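Local coordinates for protein apical membrane antigen AMA1 (Toxoplasma gondii ME49, PDB 4YIV) that probably serves host-cell invasion as part of the moving junction, the ring formed between the parasite's apical tip and the host cell membrane, at residues H65-Q70 / C197-K202; I37-G42 / M175-G180; N79-V84 / L167-Y172. One frame throughout, in Å; residues are numbered along the deposited sequence.

Overall arrangement
From the N terminus, the chain first reaches 37-42, which meets 175-180 in interaction 2, then 65-70, which pairs with 197-202 in interaction 1. Since 175-180 comes before 197-202, these two contacts cross. Interaction 3, between 79-84 and 167-172, falls within both of the loops they close. Interaction 1 is the middle piece: strand 198-201 leans on both segments of interaction 2, with Pro200 against Tyr38 and Leu177 against Lys199, while Phe80 of interaction 3 packs against strand 65-68. Together they tie an early loop, a two-stranded sheet and the five-stranded sheet that holds strand 167-170, all within the AMA1 family region.

Interaction 1. Residues H65-Q70 / C197-K202; sequences HIELQQ and CFKPRK
Ile66, Leu68, Phe198 and Pro200 mesh on one face of a two-stranded antiparallel sheet, strand 65-68 against strand 198-201, while His65, Glu67, Lys199 and Arg201 line the other. Four backbone bonds join the hydrogen-bonded pairs His65-Arg201 and Glu67-Lys199; a weaker one runs from Gln69 N to Cys197 O, whose residue is held by a disulfide to Cys184.

On the apolar face Ile66 splits its work: CG2 reaches Phe198 CD1 at 3.8 Å, and CD1 lies beside Pro200 CB at 4.1 Å. Phe198 CB packs against Leu68 CD2 at 3.8 Å; from there CG lies between the backbone N and the carbonyl carbon (chi1 50°), and the ring leads on to an edge-to-face meeting with Phe101.

The polar face is arranged differently. His65 takes the same kind of first torsion (chi1 52°) and turns its ring over the end of the pair, with Arg201 O above one face. ND1 lies 3.0 Å from Arg201 O, but at a poor angle for a bond; its real partner is Gly63 O. Glu67 is extended, running alongside Lys199, yet OE2 stays 4.3 Å from Lys199 NZ. Glu67 OE1 stands 4.0 Å from Arg201 NE, also beyond a salt bridge, near the guanidinium plane, with carboxylate and guanidinium 71° apart. Arg201 instead makes its salt bridge through NH2 to Glu272.

The chemistry is therefore two-sided: backbone bonds and apolar packing hold the strands, and the partly exposed charges of Glu67, Lys199 and Arg201 probably add only loose electrostatic attraction.

Interaction 2. Residues I37-G42 / M175-G180; sequences IYVDLG and MQLMEG
A side-chain amide clamped onto backbone joins two loops here: Gln176, between strands 167-170 and 198-201, grips both the N-H and the C=O of Asp40, in the loop that leads into strand 43-47. Both bonds are nearly straight, 175° at the hydrogen. Asp40 N donates to Gln176 OE1 at 2.8 Å, and Gln176 NE2 returns a bond to Asp40 O at 2.9 Å. That carbonyl oxygen lies close to the amide plane of Gln176, whereas NE2 sits above the carbonyl plane of Asp40.

The group is fixed from outside as well. OE1 also accepts from Lys64 NZ, which bonds the carbonyls of Ile37 and Tyr38, and NE2 gives a second bond to Ser174 O; with donors and acceptors sorted this way, the buried amide has little freedom to flip. The carboxylate of Asp40 turns elsewhere, to Ser35, Ala56 and Gly57.

Apolar groups flank the clamp. The Leu41 side chain runs antiparallel to that of Gln176, its CD2 3.8 Å from Gln176 NE2. With Val39 CG2 anti to the carbonyl carbon, that methyl meets Leu177 CB at 3.9 Å, and the two side chains cross at about a right angle. Tyr38 receives Leu177 CD2 at the edge of its ring, 4.4 Å from CE2.

The amide takes the part that one residue's N-H and C=O play in an antiparallel hydrogen-bonded pair, a side-chain-to-backbone bridge tying two irregular loops within the AMA1 family region of the PAN clan.

Interaction 3. Residues N79-V84 / L167-Y172; sequences NFLEDV and LCHILY
Leu81 lies across the face of His169 and contributes the largest share of any residue in this contact. Starting at the backbone, CB stands 4.1 Å from His169 CE1. With CG anti to the carbonyl carbon (chi1 -66°) and the branch turned by chi2 near 180°, both methyls reach the imidazole. CD1 comes to 3.9 Å from His169 NE2, while CD2 rests over the ring, 4.0 Å from its centroid and 15° off the normal, a CH-pi contact. The same CD2 touches Leu171 CD2 at 4.2 Å and also covers one face of the neighbouring Phe80 ring, offset toward the rim, so a single methyl is wedged between two aromatic rings. His169 is steadied by Asn102, whose OD1 accepts a hydrogen bond from ND1.

On the flanks, Phe80 CE2 meets Leu171 CD1 at 4.0 Å, and Val84 CG1 lies at the same distance from Tyr172 CD2, the two side chains crossing at about a right angle. The loop keeps its shape through a type I turn from Asn79 to Glu82, reinforced by an Asx turn in which Leu81 N bonds Asn79 OD1 at 3.0 Å.

The 79-84 loop thus packs between two sheets. Phe80 rests on His65, Ile66 and Leu68 of strand 65-68, and Phe80, Leu81 and Leu171 all touch Val160 of strand 159-162, next to strand 167-170. Cys168 and Ile170 of that last strand meet helix 132-141, Cys168 through its disulfide to Cys136.

Interaction 1. Residues H65-Q70 / C197-K202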
loop_
_atom_site.group_PDB
_atom_site.type_symbol
_atom_site.label_atom_id
_atom_site.label_comp_id
_atom_site.label_asym_id
_atom_site.label_seq_id
_atom_site.Cartn_x
_atom_site.Cartn_y
_atom_site.Cartn_z
ATOM N N HIS A 65 5.228 -6.647 -2.520
ATOM C CA HIS A 65 5.497 -8.064 -2.415
ATOM C C HIS A 65 6.699 -8.234 -1.489
ATOM O O HIS A 65 7.419 -7.275 -1.213
ATOM C CB HIS A 65 5.770 -8.708 -3.795
ATOM C CG HIS A 65 6.814 -8.020 -4.614
ATOM N ND1 HIS A 65 6.618 -6.790 -5.209
ATOM C CD2 HIS A 65 8.050 -8.428 -5.002
ATOM C CE1 HIS A 65 7.705 -6.446 -5.885
ATOM N NE2 HIS A 65 8.594 -7.419 -5.766
ATOM N N ILE A 66 6.895 -9.448 -1.008
ATOM C CA ILE A 66 8.001 -9.746 -0.102
ATOM C C ILE A 66 9.076 -10.496 -0.904
ATOM O O ILE A 66 8.825 -11.566 -1.417
ATOM C CB ILE A 66 7.545 -10.588 1.086
ATOM C CG1 ILE A 66 6.303 -9.946 1.777
ATOM C CG2 ILE A 66 8.698 -10.713 2.098
ATOM C CD1 ILE A 66 6.586 -8.495 2.275
ATOM N N GLU A 67 10.256 -9.907 -1.004
ATOM C CA GLU A 67 11.353 -10.499 -1.734
ATOM C C GLU A 67 12.165 -11.396 -0.809
ATOM O O GLU A 67 12.595 -10.930 0.249
ATOM C CB GLU A 67 12.231 -9.373 -2.294
ATOM C CG GLU A 67 13.522 -9.804 -3.004
ATOM C CD GLU A 67 14.362 -8.580 -3.403
ATOM O OE1 GLU A 67 14.337 -8.168 -4.581
ATOM O OE2 GLU A 67 15.024 -8.012 -2.524
ATOM N N LEU A 68 12.429 -12.641 -1.220
ATOM C CA LEU A 68 13.112 -13.596 -0.343
ATOM C C LEU A 68 14.593 -13.707 -0.693
ATOM O O LEU A 68 15.003 -13.332 -1.784
ATOM C CB LEU A 68 12.464 -14.977 -0.435
ATOM C CG LEU A 68 10.943 -15.053 -0.343
ATOM C CD1 LEU A 68 10.539 -16.501 -0.176
ATOM C CD2 LEU A 68 10.409 -14.218 0.792
ATOM N N GLN A 69 15.390 -14.234 0.229
ATOM C CA GLN A 69 16.835 -14.412 -0.025
ATOM C C GLN A 69 17.265 -15.869 0.234
ATOM O O GLN A 69 18.203 -16.139 0.994
ATOM C CB GLN A 69 17.644 -13.439 0.843
ATOM C CG GLN A 69 17.475 -11.921 0.498
ATOM C CD GLN A 69 18.010 -11.537 -0.876
ATOM O OE1 GLN A 69 18.944 -12.153 -1.406
ATOM N NE2 GLN A 69 17.414 -10.507 -1.461
ATOM N N GLN A 70 16.512 -16.805 -0.335
ATOM C CA GLN A 70 16.841 -18.217 -0.258
ATOM C C GLN A 70 18.009 -18.488 -1.208
ATOM O O GLN A 70 18.252 -17.696 -2.113
ATOM C CB GLN A 70 15.643 -19.085 -0.664
ATOM C CG GLN A 70 14.464 -19.056 0.369
ATOM C CD GLN A 70 13.193 -19.633 -0.201
ATOM O OE1 GLN A 70 12.958 -19.553 -1.404
ATOM N NE2 GLN A 70 12.375 -20.239 0.652
ATOM N N CYS A 197 16.456 -14.386 4.952
ATOM C CA CYS A 197 16.144 -12.986 5.085
ATOM C C CYS A 197 15.112 -12.631 4.015
ATOM O O CYS A 197 15.004 -13.302 2.985
ATOM C CB CYS A 197 17.402 -12.130 4.929
ATOM S SG CYS A 197 18.615 -12.334 6.320
ATOM N N PHE A 198 14.369 -11.569 4.272
ATOM C CA PHE A 198 13.356 -11.116 3.321
ATOM C C PHE A 198 12.997 -9.692 3.666
ATOM O O PHE A 198 13.219 -9.252 4.778
ATOM C CB PHE A 198 12.118 -12.022 3.344
ATOM C CG PHE A 198 11.565 -12.280 4.726
ATOM C CD1 PHE A 198 10.603 -11.451 5.275
ATOM C CD2 PHE A 198 11.976 -13.403 5.457
ATOM C CE1 PHE A 198 10.099 -11.692 6.553
ATOM C CE2 PHE A 198 11.456 -13.667 6.724
ATOM C CZ PHE A 198 10.516 -12.806 7.276
ATOM N N LYS A 199 12.448 -8.969 2.701
ATOM C CA LYS A 199 12.042 -7.591 2.930
ATOM C C LYS A 199 10.966 -7.210 1.903
ATOM O O LYS A 199 10.883 -7.829 0.817
ATOM C CB LYS A 199 13.228 -6.634 2.806
ATOM C CG LYS A 199 13.780 -6.530 1.399
ATOM C CD LYS A 199 14.980 -5.580 1.324
ATOM C CE LYS A 199 15.620 -5.644 -0.073
ATOM N NZ LYS A 199 16.964 -4.977 -0.094
ATOM N N PRO A 200 10.168 -6.189 2.232
ATOM C CA PRO A 200 9.144 -5.709 1.297
ATOM C C PRO A 200 9.770 -4.986 0.134
ATOM O O PRO A 200 10.801 -4.337 0.310
ATOM C CB PRO A 200 8.304 -4.744 2.145
ATOM C CG PRO A 200 8.700 -5.040 3.610
ATOM C CD PRO A 200 10.133 -5.445 3.506
ATOM N N ARG A 201 9.114 -5.063 -1.008
ATOM C CA ARG A 201 9.591 -4.387 -2.177
ATOM C C ARG A 201 8.475 -4.016 -3.140
ATOM O O ARG A 201 7.444 -4.667 -3.208
ATOM C CB ARG A 201 10.553 -5.326 -2.910
ATOM C CG ARG A 201 11.621 -4.648 -3.746
ATOM C CD ARG A 201 12.884 -4.419 -2.932
ATOM N NE ARG A 201 14.047 -4.211 -3.784
ATOM C CZ ARG A 201 14.560 -3.023 -4.080
ATOM N NH1 ARG A 201 15.619 -2.944 -4.870
ATOM N NH2 ARG A 201 14.025 -1.916 -3.590
ATOM N N LYS A 202 8.728 -2.955 -3.884
ATOM C CA LYS A 202 7.937 -2.522 -5.009
ATOM C C LYS A 202 8.973 -2.427 -6.147
ATOM O O LYS A 202 10.072 -2.012 -5.913
ATOM C CB LYS A 202 7.200 -1.212 -4.810
ATOM C CG LYS A 202 5.963 -1.318 -3.953
ATOM C CD LYS A 202 5.134 -0.047 -4.020
ATOM C CE LYS A 202 3.934 -0.078 -3.087
ATOM N NZ LYS A 202 2.938 0.965 -3.314
#

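Interaction 2. Residues I37-G42 / M175-G180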
loop_
_atom_site.group_PDB
_atom_site.type_symbol
_atom_site.label_atom_id
_atom_site.label_comp_id
_atom_site.label_asym_id
_atom_site.label_seq_id
_atom_site.Cartn_x
_atom_site.Cartn_y
_atom_site.Cartn_z
ATOM N N ILE A 37 2.986 0.763 6.573
ATOM C CA ILE A 37 2.774 0.492 5.148
ATOM C C ILE A 37 3.893 -0.402 4.648
ATOM O O ILE A 37 3.653 -1.434 4.024
ATOM C CB ILE A 37 2.733 1.793 4.372
ATOM C CG1 ILE A 37 1.515 2.616 4.829
ATOM C CG2 ILE A 37 2.653 1.507 2.850
ATOM C CD1 ILE A 37 1.486 3.994 4.308
ATOM N N TYR A 38 5.139 0.018 4.912
ATOM C CA TYR A 38 6.272 -0.767 4.478
ATOM C C TYR A 38 6.266 -2.091 5.223
ATOM O O TYR A 38 6.208 -3.169 4.624
ATOM C CB TYR A 38 7.566 0.027 4.699
ATOM C CG TYR A 38 8.817 -0.700 4.281
ATOM C CD1 TYR A 38 9.179 -0.795 2.951
ATOM C CD2 TYR A 38 9.645 -1.264 5.232
ATOM C CE1 TYR A 38 10.349 -1.462 2.580
ATOM C CE2 TYR A 38 10.802 -1.911 4.887
ATOM C CZ TYR A 38 11.157 -2.007 3.559
ATOM O OH TYR A 38 12.324 -2.650 3.235
ATOM N N VAL A 39 6.293 -2.007 6.549
ATOM C CA VAL A 39 5.936 -3.130 7.395
ATOM C C VAL A 39 4.718 -2.758 8.242
ATOM O O VAL A 39 4.758 -1.765 8.962
ATOM C CB VAL A 39 7.090 -3.524 8.332
ATOM C CG1 VAL A 39 6.625 -4.598 9.318
ATOM C CG2 VAL A 39 8.278 -3.983 7.470
ATOM N N ASP A 40 3.660 -3.561 8.126
ATOM C CA ASP A 40 2.385 -3.326 8.798
ATOM C C ASP A 40 2.255 -4.347 9.906
ATOM O O ASP A 40 2.048 -5.527 9.632
ATOM C CB ASP A 40 1.198 -3.449 7.828
ATOM C CG ASP A 40 -0.173 -3.321 8.521
ATOM O OD1 ASP A 40 -0.250 -3.176 9.780
ATOM O OD2 ASP A 40 -1.194 -3.421 7.781
ATOM N N LEU A 41 2.386 -3.880 11.144
ATOM C CA LEU A 41 2.203 -4.727 12.351
ATOM C C LEU A 41 1.496 -3.919 13.440
ATOM O O LEU A 41 2.020 -3.736 14.541
ATOM C CB LEU A 41 3.557 -5.250 12.836
ATOM C CG LEU A 41 4.225 -6.213 11.851
ATOM C CD1 LEU A 41 5.653 -6.497 12.343
ATOM C CD2 LEU A 41 3.461 -7.507 11.716
ATOM N N GLY A 42 0.331 -3.371 13.098
ATOM C CA GLY A 42 -0.316 -2.369 13.934
ATOM C C GLY A 42 -1.076 -2.935 15.126
ATOM O O GLY A 42 -1.427 -2.189 16.036
ATOM N N MET A 175 5.007 -12.131 8.823
ATOM C CA MET A 175 6.242 -11.331 8.876
ATOM C C MET A 175 6.484 -10.691 7.530
ATOM O O MET A 175 6.085 -11.238 6.492
ATOM C CB MET A 175 7.458 -12.190 9.253
ATOM C CG MET A 175 7.316 -12.837 10.614
ATOM S SD MET A 175 8.848 -13.647 11.133
ATOM C CE MET A 175 8.873 -15.099 10.078
ATOM N N GLN A 176 7.123 -9.526 7.552
ATOM C CA GLN A 176 7.396 -8.785 6.317
ATOM C C GLN A 176 8.871 -8.389 6.102
ATOM O O GLN A 176 9.299 -8.106 4.964
ATOM C CB GLN A 176 6.521 -7.552 6.300
ATOM C CG GLN A 176 5.028 -7.920 6.079
ATOM C CD GLN A 176 4.104 -6.921 6.776
ATOM O OE1 GLN A 176 3.964 -5.768 6.355
ATOM N NE2 GLN A 176 3.553 -7.336 7.907
ATOM N N LEU A 177 9.646 -8.364 7.189
ATOM C CA LEU A 177 11.052 -7.981 7.131
ATOM C C LEU A 177 11.843 -8.777 8.147
ATOM O O LEU A 177 11.472 -8.836 9.310
ATOM C CB LEU A 177 11.216 -6.504 7.419
ATOM C CG LEU A 177 12.639 -5.922 7.437
ATOM C CD1 LEU A 177 13.225 -5.945 6.104
ATOM C CD2 LEU A 177 12.627 -4.480 7.915
ATOM N N MET A 178 12.923 -9.402 7.685
ATOM C CA MET A 178 13.931 -9.918 8.600
ATOM C C MET A 178 15.306 -9.729 7.969
ATOM O O MET A 178 15.484 -9.961 6.760
ATOM C CB MET A 178 13.676 -11.375 8.933
ATOM C CG MET A 178 13.839 -11.586 10.442
ATOM S SD MET A 178 14.010 -13.279 10.979
ATOM C CE MET A 178 12.563 -13.827 10.251
ATOM N N GLU A 179 16.253 -9.265 8.789
ATOM C CA GLU A 179 17.605 -8.988 8.325
ATOM C C GLU A 179 18.601 -9.152 9.474
ATOM O O GLU A 179 18.220 -9.052 10.640
ATOM C CB GLU A 179 17.714 -7.555 7.752
ATOM C CG GLU A 179 17.583 -6.460 8.798
ATOM C CD GLU A 179 18.028 -5.043 8.285
ATOM O OE1 GLU A 179 17.916 -4.074 9.048
ATOM O OE2 GLU A 179 18.498 -4.881 7.136
ATOM N N GLY A 180 19.878 -9.323 9.122
ATOM C CA GLY A 180 20.965 -9.410 10.093
ATOM C C GLY A 180 21.445 -10.844 10.228
ATOM O O GLY A 180 20.659 -11.774 10.398
#

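Interaction 3. Residues N79-V84 / L167-Y172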
loop_
_atom_site.group_PDB
_atom_site.type_symbol
_atom_site.label_atom_id
_atom_site.label_comp_id
_atom_site.label_asym_id
_atom_site.label_seq_id
_atom_site.Cartn_x
_atom_site.Cartn_y
_atom_site.Cartn_z
ATOM N N ASN A 79 10.012 -17.292 -3.919
ATOM C CA ASN A 79 8.680 -16.757 -4.166
ATOM C C ASN A 79 7.764 -16.878 -2.952
ATOM O O ASN A 79 7.400 -17.971 -2.510
ATOM C CB ASN A 79 8.096 -17.496 -5.374
ATOM C CG ASN A 79 6.686 -17.056 -5.743
ATOM O OD1 ASN A 79 6.119 -16.109 -5.192
ATOM N ND2 ASN A 79 6.115 -17.759 -6.711
ATOM N N PHE A 80 7.352 -15.732 -2.421
ATOM C CA PHE A 80 6.659 -15.726 -1.137
ATOM C C PHE A 80 5.254 -16.239 -1.262
ATOM O O PHE A 80 4.620 -16.537 -0.261
ATOM C CB PHE A 80 6.682 -14.318 -0.532
ATOM C CG PHE A 80 5.660 -13.342 -1.100
ATOM C CD1 PHE A 80 5.666 -12.943 -2.435
ATOM C CD2 PHE A 80 4.763 -12.736 -0.236
ATOM C CE1 PHE A 80 4.746 -12.014 -2.896
ATOM C CE2 PHE A 80 3.855 -11.810 -0.679
ATOM C CZ PHE A 80 3.845 -11.438 -2.016
ATOM N N LEU A 81 4.766 -16.361 -2.493
ATOM C CA LEU A 81 3.438 -16.916 -2.707
ATOM C C LEU A 81 3.427 -18.465 -2.737
ATOM O O LEU A 81 2.364 -19.084 -2.733
ATOM C CB LEU A 81 2.841 -16.328 -3.979
ATOM C CG LEU A 81 2.561 -14.813 -3.926
ATOM C CD1 LEU A 81 1.872 -14.351 -5.224
ATOM C CD2 LEU A 81 1.737 -14.399 -2.663
ATOM N N GLU A 82 4.597 -19.092 -2.735
ATOM C CA GLU A 82 4.658 -20.543 -2.559
ATOM C C GLU A 82 4.149 -20.922 -1.164
ATOM O O GLU A 82 4.274 -20.138 -0.212
ATOM C CB GLU A 82 6.103 -21.060 -2.753
ATOM C CG GLU A 82 6.675 -20.825 -4.134
ATOM C CD GLU A 82 6.425 -21.962 -5.107
ATOM O OE1 GLU A 82 6.226 -21.672 -6.306
ATOM O OE2 GLU A 82 6.449 -23.141 -4.688
ATOM N N ASP A 83 3.576 -22.123 -1.042
ATOM C CA ASP A 83 3.199 -22.697 0.243
ATOM C C ASP A 83 4.305 -22.654 1.303
ATOM O O ASP A 83 5.489 -22.874 0.979
ATOM C CB ASP A 83 2.805 -24.174 0.057
ATOM C CG ASP A 83 1.360 -24.366 -0.393
ATOM O OD1 ASP A 83 0.609 -23.382 -0.520
ATOM O OD2 ASP A 83 0.967 -25.530 -0.604
ATOM N N VAL A 84 3.933 -22.406 2.562
ATOM C CA VAL A 84 4.824 -22.730 3.676
ATOM C C VAL A 84 5.211 -24.212 3.569
ATOM O O VAL A 84 4.407 -25.051 3.158
ATOM C CB VAL A 84 4.200 -22.451 5.065
ATOM C CG1 VAL A 84 3.919 -20.932 5.186
ATOM C CG2 VAL A 84 2.930 -23.245 5.276
ATOM N N LEU A 167 -6.634 -14.750 -7.962
ATOM C CA LEU A 167 -6.428 -15.677 -6.850
ATOM C C LEU A 167 -6.198 -14.871 -5.584
ATOM O O LEU A 167 -5.427 -13.917 -5.608
ATOM C CB LEU A 167 -5.212 -16.576 -7.087
ATOM C CG LEU A 167 -5.385 -17.599 -8.196
ATOM C CD1 LEU A 167 -4.087 -18.352 -8.369
ATOM C CD2 LEU A 167 -6.540 -18.540 -7.864
ATOM N N CYS A 168 -6.816 -15.319 -4.501
ATOM C CA CYS A 168 -6.704 -14.692 -3.189
ATOM C C CYS A 168 -5.808 -15.555 -2.291
ATOM O O CYS A 168 -6.167 -16.675 -1.911
ATOM C CB CYS A 168 -8.093 -14.516 -2.578
ATOM S SG CYS A 168 -8.103 -13.508 -1.056
ATOM N N HIS A 169 -4.615 -15.048 -2.015
ATOM C CA HIS A 169 -3.666 -15.703 -1.111
ATOM C C HIS A 169 -3.822 -15.237 0.302
ATOM O O HIS A 169 -3.761 -14.045 0.548
ATOM C CB HIS A 169 -2.216 -15.398 -1.519
ATOM C CG HIS A 169 -1.839 -15.956 -2.856
ATOM N ND1 HIS A 169 -1.286 -17.210 -3.001
ATOM C CD2 HIS A 169 -1.936 -15.436 -4.099
ATOM C CE1 HIS A 169 -1.073 -17.443 -4.283
ATOM N NE2 HIS A 169 -1.463 -16.388 -4.968
ATOM N N ILE A 170 -3.919 -16.194 1.213
ATOM C CA ILE A 170 -3.871 -15.960 2.645
ATOM C C ILE A 170 -2.469 -16.319 3.081
ATOM O O ILE A 170 -2.032 -17.432 2.833
ATOM C CB ILE A 170 -4.886 -16.827 3.421
ATOM C CG1 ILE A 170 -6.316 -16.564 2.959
ATOM C CG2 ILE A 170 -4.749 -16.564 4.931
ATOM C CD1 ILE A 170 -6.725 -15.151 3.010
ATOM N N LEU A 171 -1.766 -15.383 3.710
ATOM C CA LEU A 171 -0.384 -15.623 4.109
ATOM C C LEU A 171 -0.276 -16.062 5.562
ATOM O O LEU A 171 -0.462 -15.275 6.480
ATOM C CB LEU A 171 0.459 -14.362 3.909
ATOM C CG LEU A 171 0.488 -13.772 2.503
ATOM C CD1 LEU A 171 1.511 -12.665 2.453
ATOM C CD2 LEU A 171 0.770 -14.835 1.413
ATOM N N TYR A 172 0.033 -17.327 5.755
ATOM C CA TYR A 172 0.314 -17.865 7.073
ATOM C C TYR A 172 1.510 -17.168 7.741
ATOM O O TYR A 172 1.530 -17.004 8.954
ATOM C CB TYR A 172 0.564 -19.347 6.956
ATOM C CG TYR A 172 0.826 -20.030 8.283
ATOM C CD1 TYR A 172 -0.219 -20.339 9.145
ATOM C CD2 TYR A 172 2.115 -20.340 8.679
ATOM C CE1 TYR A 172 0.006 -20.955 10.341
ATOM C CE2 TYR A 172 2.360 -20.963 9.889
ATOM C CZ TYR A 172 1.293 -21.268 10.715
ATOM O OH TYR A 172 1.505 -21.878 11.926
#